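PDB 5GKD: AlyGC from Glaciecola chathamensis, which probably cleaves alginate by beta-elimination, as an alginate lyase of polysaccharide lyase family 6 that carries a bound calcium ion. Local coordinates for residues A[528-533]-A[563-568]; A[567-572]-A[593-598]. One frame throughout, in Å; residues are numbered along the deposited sequence.

Overall arrangement
Both contacts lie in the C-terminal half of the chain, which coils as a parallel beta-helix. Contact 1 joins strand 530-534 to strand 564-565 in neighbouring turns. Contact 2 joins the loops that follow strands 564-565 and 590-592, one turn further on. Their centres are about 13 Å apart, and they share Gly567 and Asn568. Lys594 of contact 2 ties them together: its NZ lies 2.7 Å from OD1 of Asp565 in a salt bridge. Asn568 also packs on Asn568 of the second subunit. The calcium site of Asn180, Glu183, Glu212 and Glu214 is formed by the N-terminal half, so neither contact contributes a calcium ligand.

Contact 1: A[528-533]-A[563-568]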
# COMPACT_ATOMS: atom_id res chain seq x y z
N GLY A 528 3.01 -8.89 -14.56
CA GLY A 528 2.70 -8.62 -13.17
C GLY A 528 1.51 -9.37 -12.61
O GLY A 528 0.92 -8.91 -11.63
N ASN A 529 1.13 -10.49 -13.21
CA ASN A 529 0.16 -11.37 -12.58
C ASN A 529 0.72 -11.92 -11.27
O ASN A 529 1.93 -12.03 -11.08
CB ASN A 529 -0.23 -12.54 -13.49
CG ASN A 529 -0.99 -12.10 -14.73
OD1 ASN A 529 -1.51 -10.98 -14.80
ND2 ASN A 529 -1.06 -13.00 -15.71
N THR A 530 -0.18 -12.30 -10.38
CA THR A 530 0.19 -12.80 -9.06
C THR A 530 -0.79 -13.91 -8.74
O THR A 530 -1.96 -13.64 -8.48
CB THR A 530 0.14 -11.70 -7.99
OG1 THR A 530 -1.17 -11.14 -7.95
CG2 THR A 530 1.12 -10.58 -8.29
N LEU A 531 -0.33 -15.16 -8.76
CA LEU A 531 -1.26 -16.27 -8.58
C LEU A 531 -1.90 -16.24 -7.20
O LEU A 531 -3.12 -16.35 -7.06
CB LEU A 531 -0.56 -17.61 -8.82
CG LEU A 531 -1.53 -18.78 -8.96
CD1 LEU A 531 -2.11 -18.86 -10.35
CD2 LEU A 531 -0.85 -20.10 -8.56
N ILE A 532 -1.09 -16.07 -6.16
CA ILE A 532 -1.60 -15.98 -4.79
C ILE A 532 -1.00 -14.73 -4.14
O ILE A 532 0.16 -14.39 -4.37
CB ILE A 532 -1.27 -17.24 -3.97
CG1 ILE A 532 -1.81 -18.49 -4.67
CG2 ILE A 532 -1.83 -17.12 -2.55
CD1 ILE A 532 -1.44 -19.77 -3.97
N ARG A 533 -1.81 -14.04 -3.34
CA ARG A 533 -1.35 -12.82 -2.70
C ARG A 533 -2.28 -12.50 -1.55
O ARG A 533 -3.38 -13.03 -1.45
CB ARG A 533 -1.30 -11.64 -3.69
CG ARG A 533 -2.65 -11.19 -4.27
CD ARG A 533 -2.55 -9.90 -5.10
NE ARG A 533 -3.78 -9.65 -5.85
CZ ARG A 533 -4.90 -9.14 -5.33
NH1 ARG A 533 -4.94 -8.79 -4.04
NH2 ARG A 533 -5.97 -8.97 -6.08
N PHE A 563 4.37 -16.12 -8.10
CA PHE A 563 3.52 -17.10 -7.42
C PHE A 563 2.85 -16.49 -6.19
O PHE A 563 1.63 -16.63 -6.01
CB PHE A 563 4.33 -18.34 -7.04
CG PHE A 563 3.56 -19.31 -6.22
CD1 PHE A 563 2.62 -20.14 -6.81
CD2 PHE A 563 3.75 -19.39 -4.86
CE1 PHE A 563 1.89 -21.03 -6.05
CE2 PHE A 563 3.03 -20.27 -4.09
CZ PHE A 563 2.09 -21.10 -4.69
N PHE A 564 3.62 -15.84 -5.31
CA PHE A 564 3.06 -15.25 -4.10
C PHE A 564 3.61 -13.84 -3.89
O PHE A 564 4.83 -13.66 -3.84
CB PHE A 564 3.33 -16.08 -2.84
CG PHE A 564 2.69 -15.51 -1.59
CD1 PHE A 564 1.37 -15.77 -1.30
CD2 PHE A 564 3.40 -14.65 -0.76
CE1 PHE A 564 0.77 -15.22 -0.18
CE2 PHE A 564 2.81 -14.10 0.36
CZ PHE A 564 1.49 -14.39 0.65
N ASP A 565 2.71 -12.87 -3.71
CA ASP A 565 3.07 -11.47 -3.57
C ASP A 565 2.46 -10.94 -2.27
O ASP A 565 1.25 -10.78 -2.17
CB ASP A 565 2.58 -10.66 -4.77
CG ASP A 565 3.17 -9.25 -4.83
OD1 ASP A 565 4.31 -9.05 -4.38
OD2 ASP A 565 2.50 -8.34 -5.33
N ALA A 566 3.31 -10.66 -1.28
CA ALA A 566 2.85 -10.14 -0.00
C ALA A 566 2.50 -8.66 -0.12
O ALA A 566 3.26 -7.89 -0.70
CB ALA A 566 3.92 -10.34 1.08
N GLY A 567 1.36 -8.27 0.43
CA GLY A 567 1.01 -6.87 0.50
C GLY A 567 1.91 -6.11 1.45
O GLY A 567 2.47 -6.66 2.40
N ASN A 568 2.07 -4.82 1.18
CA ASN A 568 2.80 -3.95 2.10
C ASN A 568 2.21 -4.03 3.50
O ASN A 568 0.99 -4.01 3.68
CB ASN A 568 2.79 -2.51 1.58
CG ASN A 568 3.79 -2.28 0.46
OD1 ASN A 568 4.94 -1.92 0.71
ND2 ASN A 568 3.37 -2.48 -0.78
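The backbone N of Ile532 gives a hydrogen bond of 2.8 Å to O of Phe563. The bond belongs to the parallel pairing of Ile532 with Phe564, between successive turns of a right-handed parallel beta-helix, the fold of the pectate lyase-like clan. Beyond Phe564, Asp565 N gives a bond of 3.0 Å to Ile532 O. The same oxygen also receives a CA-H...O contact from Phe564. Ile532 O is thus held by two neighbouring groups of the other strand.

Ile532 and Phe564 share one face of the sheet and cross at about a right angle. The CG2 branch of Ile532 meets the edge of the Phe564 ring, 3.7 Å from CD1. The other branch of Ile532 runs alongside Phe563 and brings CD1 to 3.8 Å from CZ of that ring. Phe563 has CG anti to its N (chi1 174°), which swings the ring back towards Leu531, whose CD2 approaches CE1. The Phe563 ring also stacks edge-to-face with Phe552.

Arg533 and Asp565 occupy the other face. The head of Arg533 turns away to Glu504 and Thr501, while OD1 of Asp565 is taken by Lys594 and Arg591. CG2 of Thr530 packs 3.8 Å from CB of Asp565.

Contact 2: A[567-572]-A[593-598]; sequences GNRSFA and NKETDD
The Arg569 side chain starts with CG beside its own N (chi1 -58°) and bends again at chi2 (-57°), which turns the guanidinium back to Glu595 and Asp597. Glu595 is also bent at chi2, and its carboxylate reaches both the backbone and the side chain of Arg569. Glu595 OE2 accepts from Arg569 N at 2.7 Å, on the syn side but out of the carboxylate plane. Glu595 OE1 takes the salt bridge from Arg569 NH1, also 2.7 Å, and is met nearly along its C-O axis. The two flat groups are turned 47° apart.

Asp597 comes from the opposite direction and is gripped end-on. Arg569 NH2 donates to Asp597 OD2 at 2.7 Å, on the syn lone pair of that oxygen. Arg569 NH1 reaches Asp597 OD1 at 3.2 Å, nearly straight. Both oxygens lie close to the guanidinium plane. NH1 therefore serves both acids, and the two carboxylates hold the guanidinium at its edge. Its positive charge probably offsets that of the two neighbouring carboxylates.

These residues belong to two loops that leave consecutive turns of the parallel beta-helix, after strands 564-565 and 590-592. Gly567 to Ser570 form a type II beta turn. Gly567 O accepts from both Ser570 N and Ser570 OG, the latter at 2.7 Å on a lone pair. Arg569 has a positive phi within this turn, and its N faces Glu595. OE2 of Glu595 has a second partner in ND2 of Asn603, which also bonds Ser570 O. Asn568 crosses Lys594 at about a right angle, with OD1 of Asn568 3.7 Å from CB of Lys594. A water donates to Glu595 OE1 at 2.9 Å; its approach to Asn568 OD1 is doubtfully short.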
# COMPACT_ATOMS: atom_id res chain seq x y z
N GLY A 567 1.36 -8.27 0.43
CA GLY A 567 1.01 -6.87 0.50
C GLY A 567 1.91 -6.11 1.45
O GLY A 567 2.47 -6.66 2.40
N ASN A 568 2.07 -4.82 1.18
CA ASN A 568 2.80 -3.95 2.10
C ASN A 568 2.21 -4.03 3.50
O ASN A 568 0.99 -4.01 3.68
CB ASN A 568 2.79 -2.51 1.58
CG ASN A 568 3.79 -2.28 0.46
OD1 ASN A 568 4.94 -1.92 0.71
ND2 ASN A 568 3.37 -2.48 -0.78
N ARG A 569 3.08 -4.17 4.49
CA ARG A 569 2.71 -4.25 5.90
C ARG A 569 1.88 -5.50 6.22
O ARG A 569 1.17 -5.52 7.21
CB ARG A 569 1.96 -2.99 6.35
CG ARG A 569 2.74 -1.68 6.16
CD ARG A 569 4.08 -1.74 6.89
NE ARG A 569 4.58 -0.43 7.28
CZ ARG A 569 5.81 0.01 7.04
NH1 ARG A 569 6.69 -0.75 6.41
NH2 ARG A 569 6.16 1.23 7.46
N SER A 570 1.93 -6.53 5.38
CA SER A 570 1.27 -7.79 5.68
C SER A 570 2.22 -8.68 6.48
O SER A 570 3.43 -8.49 6.46
CB SER A 570 0.82 -8.50 4.40
OG SER A 570 1.92 -8.97 3.63
N PHE A 571 1.65 -9.65 7.19
CA PHE A 571 2.49 -10.50 8.05
C PHE A 571 1.94 -11.92 8.11
O PHE A 571 0.82 -12.14 8.57
CB PHE A 571 2.62 -9.92 9.46
CG PHE A 571 3.66 -10.63 10.30
CD1 PHE A 571 5.00 -10.25 10.25
CD2 PHE A 571 3.31 -11.71 11.11
CE1 PHE A 571 5.95 -10.92 11.00
CE2 PHE A 571 4.26 -12.37 11.86
CZ PHE A 571 5.58 -11.98 11.81
N ALA A 572 2.73 -12.88 7.63
CA ALA A 572 2.41 -14.29 7.75
C ALA A 572 3.01 -14.87 9.03
O ALA A 572 4.23 -14.90 9.19
CB ALA A 572 2.93 -15.06 6.53
N ASN A 593 9.57 -9.05 0.78
CA ASN A 593 10.58 -8.01 0.91
C ASN A 593 9.99 -6.63 0.69
O ASN A 593 10.63 -5.76 0.09
CB ASN A 593 11.71 -8.25 -0.09
CG ASN A 593 11.24 -8.16 -1.51
OD1 ASN A 593 10.05 -8.34 -1.78
ND2 ASN A 593 12.14 -7.85 -2.43
N LYS A 594 8.77 -6.39 1.17
CA LYS A 594 8.10 -5.11 0.93
C LYS A 594 8.53 -3.99 1.88
O LYS A 594 8.34 -2.82 1.55
CB LYS A 594 6.59 -5.27 0.99
CG LYS A 594 6.05 -6.29 0.01
CD LYS A 594 6.65 -6.04 -1.38
CE LYS A 594 6.23 -7.07 -2.42
NZ LYS A 594 4.85 -6.88 -2.94
N GLU A 595 9.07 -4.30 3.05
CA GLU A 595 9.26 -3.28 4.07
C GLU A 595 10.69 -2.74 4.02
O GLU A 595 11.53 -2.99 4.88
CB GLU A 595 8.92 -3.84 5.45
CG GLU A 595 7.76 -4.81 5.44
CD GLU A 595 6.49 -4.21 4.87
OE1 GLU A 595 6.29 -3.00 5.04
OE2 GLU A 595 5.69 -4.94 4.26
N THR A 596 10.94 -1.95 2.99
CA THR A 596 12.27 -1.42 2.73
C THR A 596 12.51 -0.07 3.39
O THR A 596 13.52 0.57 3.10
CB THR A 596 12.49 -1.31 1.22
OG1 THR A 596 11.39 -0.61 0.64
CG2 THR A 596 12.57 -2.69 0.59
N ASP A 597 11.63 0.37 4.27
CA ASP A 597 11.87 1.60 5.01
C ASP A 597 12.67 1.36 6.30
O ASP A 597 12.84 2.29 7.08
CB ASP A 597 10.55 2.30 5.31
CG ASP A 597 9.55 1.42 6.00
OD1 ASP A 597 9.74 0.18 6.06
OD2 ASP A 597 8.55 1.96 6.50
N ASP A 598 13.16 0.15 6.53
CA ASP A 598 14.18 -0.14 7.56
C ASP A 598 13.76 0.32 8.96
O ASP A 598 14.57 0.84 9.72
CB ASP A 598 15.53 0.47 7.17
CG ASP A 598 16.16 -0.22 5.96
OD1 ASP A 598 15.54 -1.15 5.44
OD2 ASP A 598 17.28 0.16 5.56
O HOH W 1 5.36 -1.16 3.01